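Local coordinates for probable secreted solute-binding lipoprotein (Streptomyces coelicolor, PDB 3I3V), which probably binds a solute outside the cell and hands it to a membrane transporter, as related bacterial extracellular solute-binding lipoproteins do, at residues T19-L27 / R318-D326; T234-A242 / K254-T263. All blocks are in the same frame, centred on the assembly; numbering follows the deposited sequence.

Contact 1 (T19-L27 / R318-D326); sequences TAPGSPTYL and RFVTESGRD
T25 presses its methyl onto the ring of F319 while its hydroxyl turns toward S323. T25 CG2, anti to the backbone N, sits 3.9 Å from the centroid of the F319 ring and 12° off the normal, a CH-pi contact. The beta-branched side chain is a knob among R318, F319, E322 and S323, and threonine suits the place because its other branch is polar: OG1 shares one water with S323 OG and another with E322 OE2, so two waters bridge the segments, which share no direct hydrogen bond. At the edge of the F319 ring lies the carbonyl O of G22. G22 is the N-cap of helix 23-36, and its backbone angles call for glycine; a CB would also crowd R325 CD.

R325, bent at chi2 and chi3, lays one guanidinium face on P21, whose CB is 3.8 Å from R325 NH2, and its NH1 donates to S323 OG (3.0 Å), close to the guanidinium plane but in a bent bond (135°). A leucine here would probably leave S323 OG without that donor and P21 without its flat cover.

Helices 23-36 and 313-323 thus meet steeply, their local axes 129° apart in direction and 9.5 Å at closest approach. Behind them F319 packs edge-to-face with Y121 and F122, while Y26 packs on V12 and T14 of strand 9-14 and its OH hydrogen-bonds N44 of strand 41-46.

Contact 2 (T234-A242 / K254-T263); sequences TTQFNTEEA and KVPEKVAGHT
The H262 ring has E240 at its edge and the carbonyl O of V259 over one face, 3.5 Å above the plane and offset toward the rim. P256 CD lies over one face of the N238 amide, 3.3 Å from N238 CG, the two side chains crossing at about a right angle. H262 NE2 donates to E240 OE2 at 2.7 Å and 172°, in the ring plane and nearly along the carboxylate C-O axis, and the two planes lie 24° apart. The nearby carboxylate charge would probably favour the protonated imidazole. H262 CG stands between its backbone N and carbonyl carbon (chi1 51°), which swings the ring toward E240, whose chain runs extended beyond CG to meet it.

The F237 ring has V255 CG1 and T263 OG1 near its plane at the edge, while V259 CG1 approaches obliquely, 4.2 Å from F237 CE1. T263 OG1 also donates to V259 O, so a threonine can face the aromatic edge with its hydroxyl satisfied.

V259 lies central to the packing: CG1 touches F237 and the E240 CG, and V259 CG2 comes 3.4 Å from N238 O. Its two methyls suit a site wedged against a helix end. That end closes in a Schellman motif, with E240 at positive phi.

Helix 230-238 is thereby joined to the short helix 257-261. Beneath them strand 122-131 runs past E240, H262 and T263, helix 132-138 borders E240 and H262, and L340 of helix 339-345 packs on V255, A260 and T263.

How the contacts relate
The two contacts stand about 22 Å apart, centre to centre, with about 7 Å between their nearest atoms, so they do not touch. Along the chain, contact 1 joins an early helix to a late one, and both segments of contact 2 fall in the interval between. Contact 2 is local: its first segment runs into strand 242-246 and its second ends at the start of strand 263-266. Both strands pair with 122-131, as does 326-327, which begins at the end of contact 1. One mixed sheet thus reaches both contacts, while helix 23-36 packs against the separate sheet of strand 9-14, consistent with the two-lobed architecture of periplasmic-binding-protein relatives, which typically hold solute between lobes.

Contact 1 (T19-L27 / R318-D326)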
loop_
_atom_site.group_PDB
_atom_site.type_symbol
_atom_site.label_atom_id
_atom_site.label_comp_id
_atom_site.label_asym_id
_atom_site.label_seq_id
_atom_site.Cartn_x
_atom_site.Cartn_y
_atom_site.Cartn_z
ATOM N N THR C 19 42.980 9.766 -43.200
ATOM C CA THR C 19 44.213 9.138 -42.724
ATOM C C THR C 19 44.439 9.167 -41.216
ATOM O O THR C 19 45.184 8.345 -40.684
ATOM C CB THR C 19 45.451 9.780 -43.390
ATOM O OG1 THR C 19 45.523 11.171 -43.036
ATOM C CG2 THR C 19 45.364 9.647 -44.908
ATOM N N ALA C 20 43.814 10.110 -40.526
ATOM C CA ALA C 20 43.997 10.210 -39.086
ATOM C C ALA C 20 43.601 8.910 -38.382
ATOM O O ALA C 20 42.647 8.244 -38.772
ATOM C CB ALA C 20 43.183 11.367 -38.551
ATOM N N PRO C 21 44.351 8.517 -37.344
ATOM C CA PRO C 21 44.033 7.286 -36.610
ATOM C C PRO C 21 42.644 7.388 -35.976
ATOM O O PRO C 21 42.266 8.439 -35.445
ATOM C CB PRO C 21 45.144 7.212 -35.563
ATOM C CG PRO C 21 46.297 7.890 -36.250
ATOM C CD PRO C 21 45.633 9.083 -36.892
ATOM N N GLY C 22 41.895 6.287 -36.025
ATOM C CA GLY C 22 40.550 6.276 -35.480
ATOM C C GLY C 22 39.494 6.659 -36.512
ATOM O O GLY C 22 38.296 6.556 -36.245
ATOM N N SER C 23 39.931 7.111 -37.687
ATOM C CA SER C 23 39.009 7.503 -38.746
ATOM C C SER C 23 38.010 6.411 -39.110
ATOM O O SER C 23 36.816 6.680 -39.204
ATOM C CB SER C 23 39.775 7.918 -40.006
ATOM O OG SER C 23 40.432 9.165 -39.835
ATOM N N PRO C 24 38.480 5.164 -39.331
ATOM C CA PRO C 24 37.571 4.066 -39.687
ATOM C C PRO C 24 36.434 3.906 -38.683
ATOM O O PRO C 24 35.268 3.825 -39.048
ATOM C CB PRO C 24 38.492 2.843 -39.706
ATOM C CG PRO C 24 39.827 3.433 -40.117
ATOM C CD PRO C 24 39.877 4.690 -39.273
ATOM N N THR C 25 36.779 3.861 -37.407
ATOM C CA THR C 25 35.772 3.706 -36.374
ATOM C C THR C 25 34.915 4.961 -36.193
ATOM O O THR C 25 33.754 4.861 -35.770
ATOM C CB THR C 25 36.423 3.318 -35.059
ATOM O OG1 THR C 25 37.284 2.195 -35.293
ATOM C CG2 THR C 25 35.370 2.937 -34.039
ATOM N N TYR C 26 35.466 6.138 -36.513
ATOM C CA TYR C 26 34.678 7.362 -36.395
ATOM C C TYR C 26 33.578 7.339 -37.446
ATOM O O TYR C 26 32.429 7.636 -37.153
ATOM C CB TYR C 26 35.527 8.619 -36.612
ATOM C CG TYR C 26 34.676 9.871 -36.637
ATOM C CD1 TYR C 26 34.003 10.297 -35.502
ATOM C CD2 TYR C 26 34.505 10.597 -37.812
ATOM C CE1 TYR C 26 33.179 11.419 -35.531
ATOM C CE2 TYR C 26 33.683 11.719 -37.857
ATOM C CZ TYR C 26 33.022 12.128 -36.715
ATOM O OH TYR C 26 32.212 13.251 -36.757
ATOM N N LEU C 27 33.931 6.987 -38.676
ATOM C CA LEU C 27 32.942 6.930 -39.739
ATOM C C LEU C 27 31.812 5.960 -39.372
ATOM O O LEU C 27 30.635 6.295 -39.502
ATOM C CB LEU C 27 33.618 6.547 -41.066
ATOM C CG LEU C 27 34.583 7.635 -41.592
ATOM C CD1 LEU C 27 35.216 7.196 -42.878
ATOM C CD2 LEU C 27 33.833 8.943 -41.824
ATOM N N ARG C 318 34.238 0.437 -29.053
ATOM C CA ARG C 318 34.579 0.165 -30.448
ATOM C C ARG C 318 35.896 0.859 -30.795
ATOM O O ARG C 318 36.754 0.282 -31.469
ATOM C CB ARG C 318 33.478 0.650 -31.402
ATOM C CG ARG C 318 32.234 -0.230 -31.434
ATOM C CD ARG C 318 31.335 0.116 -32.623
ATOM N NE ARG C 318 30.705 -1.070 -33.207
ATOM C CZ ARG C 318 29.691 -1.746 -32.665
ATOM N NH1 ARG C 318 29.160 -1.360 -31.506
ATOM N NH2 ARG C 318 29.211 -2.821 -33.283
ATOM N N PHE C 319 36.055 2.104 -30.346
ATOM C CA PHE C 319 37.288 2.828 -30.616
ATOM C C PHE C 319 38.455 2.049 -30.040
ATOM O O PHE C 319 39.492 1.908 -30.681
ATOM C CB PHE C 319 37.237 4.240 -30.021
ATOM C CG PHE C 319 36.553 5.230 -30.912
ATOM C CD1 PHE C 319 37.196 5.711 -32.053
ATOM C CD2 PHE C 319 35.237 5.620 -30.663
ATOM C CE1 PHE C 319 36.541 6.561 -32.931
ATOM C CE2 PHE C 319 34.571 6.471 -31.536
ATOM C CZ PHE C 319 35.219 6.943 -32.675
ATOM N N VAL C 320 38.260 1.529 -28.837
ATOM C CA VAL C 320 39.274 0.738 -28.145
ATOM C C VAL C 320 39.546 -0.603 -28.840
ATOM O O VAL C 320 40.676 -0.906 -29.200
ATOM C CB VAL C 320 38.827 0.446 -26.703
ATOM C CG1 VAL C 320 39.809 -0.500 -26.030
ATOM C CG2 VAL C 320 38.714 1.748 -25.924
ATOM N N THR C 321 38.485 -1.378 -29.035
ATOM C CA THR C 321 38.544 -2.706 -29.638
ATOM C C THR C 321 38.825 -2.772 -31.132
ATOM O O THR C 321 39.702 -3.512 -31.564
ATOM C CB THR C 321 37.227 -3.474 -29.362
ATOM O OG1 THR C 321 37.128 -3.757 -27.958
ATOM C CG2 THR C 321 37.184 -4.775 -30.133
ATOM N N GLU C 322 38.073 -2.008 -31.915
ATOM C CA GLU C 322 38.223 -2.008 -33.364
ATOM C C GLU C 322 39.332 -1.104 -33.906
ATOM O O GLU C 322 39.916 -1.388 -34.953
ATOM C CB GLU C 322 36.879 -1.632 -34.011
ATOM C CG GLU C 322 35.708 -2.452 -33.475
ATOM C CD GLU C 322 34.392 -2.126 -34.151
ATOM O OE1 GLU C 322 33.343 -2.642 -33.701
ATOM O OE2 GLU C 322 34.401 -1.360 -35.134
ATOM N N SER C 323 39.637 -0.022 -33.199
ATOM C CA SER C 323 40.678 0.883 -33.661
ATOM C C SER C 323 41.958 0.829 -32.829
ATOM O O SER C 323 43.003 1.308 -33.267
ATOM C CB SER C 323 40.146 2.315 -33.685
ATOM O OG SER C 323 41.052 3.178 -34.348
ATOM N N GLY C 324 41.877 0.248 -31.633
ATOM C CA GLY C 324 43.043 0.163 -30.768
ATOM C C GLY C 324 43.469 1.522 -30.235
ATOM O O GLY C 324 44.664 1.813 -30.110
ATOM N N ARG C 325 42.482 2.353 -29.915
ATOM C CA ARG C 325 42.719 3.697 -29.405
ATOM C C ARG C 325 42.713 3.738 -27.890
ATOM O O ARG C 325 41.897 3.066 -27.243
ATOM C CB ARG C 325 41.617 4.644 -29.879
ATOM C CG ARG C 325 41.525 4.855 -31.364
ATOM C CD ARG C 325 42.255 6.106 -31.801
ATOM N NE ARG C 325 43.701 5.941 -31.863
ATOM C CZ ARG C 325 44.321 4.971 -32.532
ATOM N NH1 ARG C 325 43.620 4.059 -33.191
ATOM N NH2 ARG C 325 45.648 4.937 -32.573
ATOM N N ASP C 326 43.616 4.525 -27.323
ATOM C CA ASP C 326 43.628 4.702 -25.883
ATOM C C ASP C 326 42.624 5.847 -25.738
ATOM O O ASP C 326 42.580 6.744 -26.589
ATOM C CB ASP C 326 45.008 5.128 -25.391
ATOM C CG ASP C 326 46.070 4.073 -25.647
ATOM O OD1 ASP C 326 45.846 2.897 -25.266
ATOM O OD2 ASP C 326 47.124 4.426 -26.218
HETATM O O HOH W 1 35.823 0.014 -36.594
HETATM O O HOH W 2 39.622 2.638 -36.667
#

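Contact 2 (T234-A242 / K254-T263)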
loop_
_atom_site.group_PDB
_atom_site.type_symbol
_atom_site.label_atom_id
_atom_site.label_comp_id
_atom_site.label_asym_id
_atom_site.label_seq_id
_atom_site.Cartn_x
_atom_site.Cartn_y
_atom_site.Cartn_z
ATOM N N THR C 234 61.809 2.224 -35.320
ATOM C CA THR C 234 60.767 1.285 -35.705
ATOM C C THR C 234 61.335 0.078 -36.456
ATOM O O THR C 234 60.892 -1.051 -36.255
ATOM C CB THR C 234 59.722 1.999 -36.576
ATOM O OG1 THR C 234 58.855 2.759 -35.728
ATOM C CG2 THR C 234 58.914 1.002 -37.398
ATOM N N THR C 235 62.314 0.316 -37.319
ATOM C CA THR C 235 62.920 -0.770 -38.071
ATOM C C THR C 235 63.759 -1.667 -37.169
ATOM O O THR C 235 63.560 -2.876 -37.142
ATOM C CB THR C 235 63.815 -0.236 -39.224
ATOM O OG1 THR C 235 62.993 0.134 -40.336
ATOM C CG2 THR C 235 64.805 -1.294 -39.675
ATOM N N GLN C 236 64.692 -1.071 -36.428
ATOM C CA GLN C 236 65.570 -1.836 -35.542
ATOM C C GLN C 236 64.834 -2.781 -34.604
ATOM O O GLN C 236 65.282 -3.903 -34.375
ATOM C CB GLN C 236 66.463 -0.898 -34.726
ATOM C CG GLN C 236 67.578 -0.274 -35.539
ATOM C CD GLN C 236 68.553 0.531 -34.701
ATOM O OE1 GLN C 236 69.504 1.105 -35.225
ATOM N NE2 GLN C 236 68.321 0.578 -33.398
ATOM N N PHE C 237 63.708 -2.335 -34.062
ATOM C CA PHE C 237 62.945 -3.181 -33.156
ATOM C C PHE C 237 62.147 -4.267 -33.893
ATOM O O PHE C 237 62.080 -5.406 -33.434
ATOM C CB PHE C 237 62.011 -2.329 -32.295
ATOM C CG PHE C 237 61.353 -3.095 -31.183
ATOM C CD1 PHE C 237 60.190 -3.827 -31.409
ATOM C CD2 PHE C 237 61.910 -3.105 -29.911
ATOM C CE1 PHE C 237 59.593 -4.555 -30.381
ATOM C CE2 PHE C 237 61.326 -3.827 -28.882
ATOM C CZ PHE C 237 60.161 -4.555 -29.117
ATOM N N ASN C 238 61.556 -3.915 -35.035
ATOM C CA ASN C 238 60.758 -4.865 -35.815
ATOM C C ASN C 238 61.537 -6.020 -36.417
ATOM O O ASN C 238 61.009 -7.116 -36.547
ATOM C CB ASN C 238 59.985 -4.132 -36.909
ATOM C CG ASN C 238 58.847 -3.327 -36.347
ATOM O OD1 ASN C 238 58.637 -3.315 -35.131
ATOM N ND2 ASN C 238 58.099 -2.651 -37.214
ATOM N N THR C 239 62.786 -5.773 -36.792
ATOM C CA THR C 239 63.634 -6.821 -37.350
ATOM C C THR C 239 64.409 -7.459 -36.195
ATOM O O THR C 239 65.253 -8.335 -36.392
ATOM C CB THR C 239 64.640 -6.260 -38.378
ATOM O OG1 THR C 239 65.472 -5.276 -37.750
ATOM C CG2 THR C 239 63.903 -5.634 -39.559
ATOM N N GLU C 240 64.113 -6.996 -34.986
ATOM C CA GLU C 240 64.743 -7.510 -33.787
ATOM C C GLU C 240 66.252 -7.317 -33.738
ATOM O O GLU C 240 66.994 -8.248 -33.418
ATOM C CB GLU C 240 64.402 -8.993 -33.608
ATOM C CG GLU C 240 62.924 -9.262 -33.392
ATOM C CD GLU C 240 62.621 -10.731 -33.183
ATOM O OE1 GLU C 240 62.932 -11.534 -34.084
ATOM O OE2 GLU C 240 62.073 -11.089 -32.121
ATOM N N GLU C 241 66.704 -6.109 -34.064
ATOM C CA GLU C 241 68.126 -5.789 -33.995
ATOM C C GLU C 241 68.371 -5.082 -32.657
ATOM O O GLU C 241 69.498 -5.011 -32.174
ATOM C CB GLU C 241 68.543 -4.898 -35.169
ATOM C CG GLU C 241 68.432 -5.582 -36.527
ATOM C CD GLU C 241 69.250 -6.873 -36.617
ATOM O OE1 GLU C 241 70.462 -6.840 -36.305
ATOM O OE2 GLU C 241 68.683 -7.919 -37.007
ATOM N N ALA C 242 67.298 -4.556 -32.071
ATOM C CA ALA C 242 67.365 -3.890 -30.770
ATOM C C ALA C 242 66.238 -4.511 -29.954
ATOM O O ALA C 242 65.191 -4.833 -30.499
ATOM C CB ALA C 242 67.162 -2.387 -30.914
ATOM N N LYS C 254 51.769 -1.527 -34.547
ATOM C CA LYS C 254 52.275 -1.935 -35.855
ATOM C C LYS C 254 53.469 -2.878 -35.771
ATOM O O LYS C 254 54.118 -3.145 -36.783
ATOM C CB LYS C 254 52.666 -0.707 -36.693
ATOM C CG LYS C 254 51.537 0.315 -36.950
ATOM C CD LYS C 254 52.054 1.478 -37.802
ATOM C CE LYS C 254 51.169 2.728 -37.731
ATOM N NZ LYS C 254 49.870 2.580 -38.437
ATOM N N VAL C 255 53.762 -3.371 -34.568
ATOM C CA VAL C 255 54.873 -4.300 -34.363
ATOM C C VAL C 255 54.477 -5.660 -34.935
ATOM O O VAL C 255 53.457 -6.230 -34.544
ATOM C CB VAL C 255 55.205 -4.469 -32.846
ATOM C CG1 VAL C 255 56.231 -5.569 -32.651
ATOM C CG2 VAL C 255 55.746 -3.167 -32.272
ATOM N N PRO C 256 55.272 -6.191 -35.881
ATOM C CA PRO C 256 54.997 -7.489 -36.502
ATOM C C PRO C 256 54.581 -8.531 -35.474
ATOM O O PRO C 256 55.320 -8.827 -34.539
ATOM C CB PRO C 256 56.315 -7.819 -37.177
ATOM C CG PRO C 256 56.749 -6.474 -37.658
ATOM C CD PRO C 256 56.492 -5.596 -36.453
ATOM N N GLU C 257 53.387 -9.080 -35.662
ATOM C CA GLU C 257 52.821 -10.079 -34.760
ATOM C C GLU C 257 53.789 -11.167 -34.280
ATOM O O GLU C 257 53.718 -11.599 -33.124
ATOM C CB GLU C 257 51.594 -10.710 -35.420
ATOM C CG GLU C 257 51.599 -12.222 -35.487
ATOM C CD GLU C 257 50.245 -12.768 -35.874
ATOM O OE1 GLU C 257 49.780 -12.485 -37.000
ATOM O OE2 GLU C 257 49.640 -13.473 -35.042
ATOM N N LYS C 258 54.679 -11.620 -35.159
ATOM C CA LYS C 258 55.654 -12.640 -34.779
ATOM C C LYS C 258 56.516 -12.089 -33.640
ATOM O O LYS C 258 56.773 -12.775 -32.650
ATOM C CB LYS C 258 56.543 -12.995 -35.973
ATOM C CG LYS C 258 55.788 -13.565 -37.158
ATOM C CD LYS C 258 55.314 -14.989 -36.891
ATOM C CE LYS C 258 56.471 -15.990 -36.920
ATOM N NZ LYS C 258 57.530 -15.696 -35.909
ATOM N N VAL C 259 56.952 -10.840 -33.797
ATOM C CA VAL C 259 57.777 -10.159 -32.806
ATOM C C VAL C 259 56.962 -9.797 -31.568
ATOM O O VAL C 259 57.417 -9.991 -30.443
ATOM C CB VAL C 259 58.369 -8.857 -33.381
ATOM C CG1 VAL C 259 59.279 -8.201 -32.353
ATOM C CG2 VAL C 259 59.117 -9.147 -34.668
ATOM N N ALA C 260 55.760 -9.266 -31.784
ATOM C CA ALA C 260 54.870 -8.872 -30.694
ATOM C C ALA C 260 54.513 -10.050 -29.795
ATOM O O ALA C 260 54.269 -9.876 -28.601
ATOM C CB ALA C 260 53.593 -8.253 -31.259
ATOM N N GLY C 261 54.472 -11.247 -30.376
ATOM C CA GLY C 261 54.140 -12.432 -29.602
ATOM C C GLY C 261 54.960 -12.565 -28.331
ATOM O O GLY C 261 54.421 -12.885 -27.266
ATOM N N HIS C 262 56.263 -12.323 -28.441
ATOM C CA HIS C 262 57.156 -12.405 -27.292
ATOM C C HIS C 262 57.695 -11.042 -26.850
ATOM O O HIS C 262 58.879 -10.899 -26.542
ATOM C CB HIS C 262 58.319 -13.378 -27.572
ATOM C CG HIS C 262 59.053 -13.122 -28.857
ATOM N ND1 HIS C 262 59.002 -13.990 -29.924
ATOM C CD2 HIS C 262 59.901 -12.130 -29.222
ATOM C CE1 HIS C 262 59.791 -13.549 -30.890
ATOM N NE2 HIS C 262 60.350 -12.423 -30.488
ATOM N N THR C 263 56.815 -10.043 -26.829
ATOM C CA THR C 263 57.174 -8.697 -26.393
ATOM C C THR C 263 56.326 -8.343 -25.174
ATOM O O THR C 263 55.151 -8.692 -25.089
ATOM C CB THR C 263 56.956 -7.637 -27.526
ATOM O OG1 THR C 263 57.979 -7.776 -28.517
ATOM C CG2 THR C 263 57.023 -6.214 -26.970
#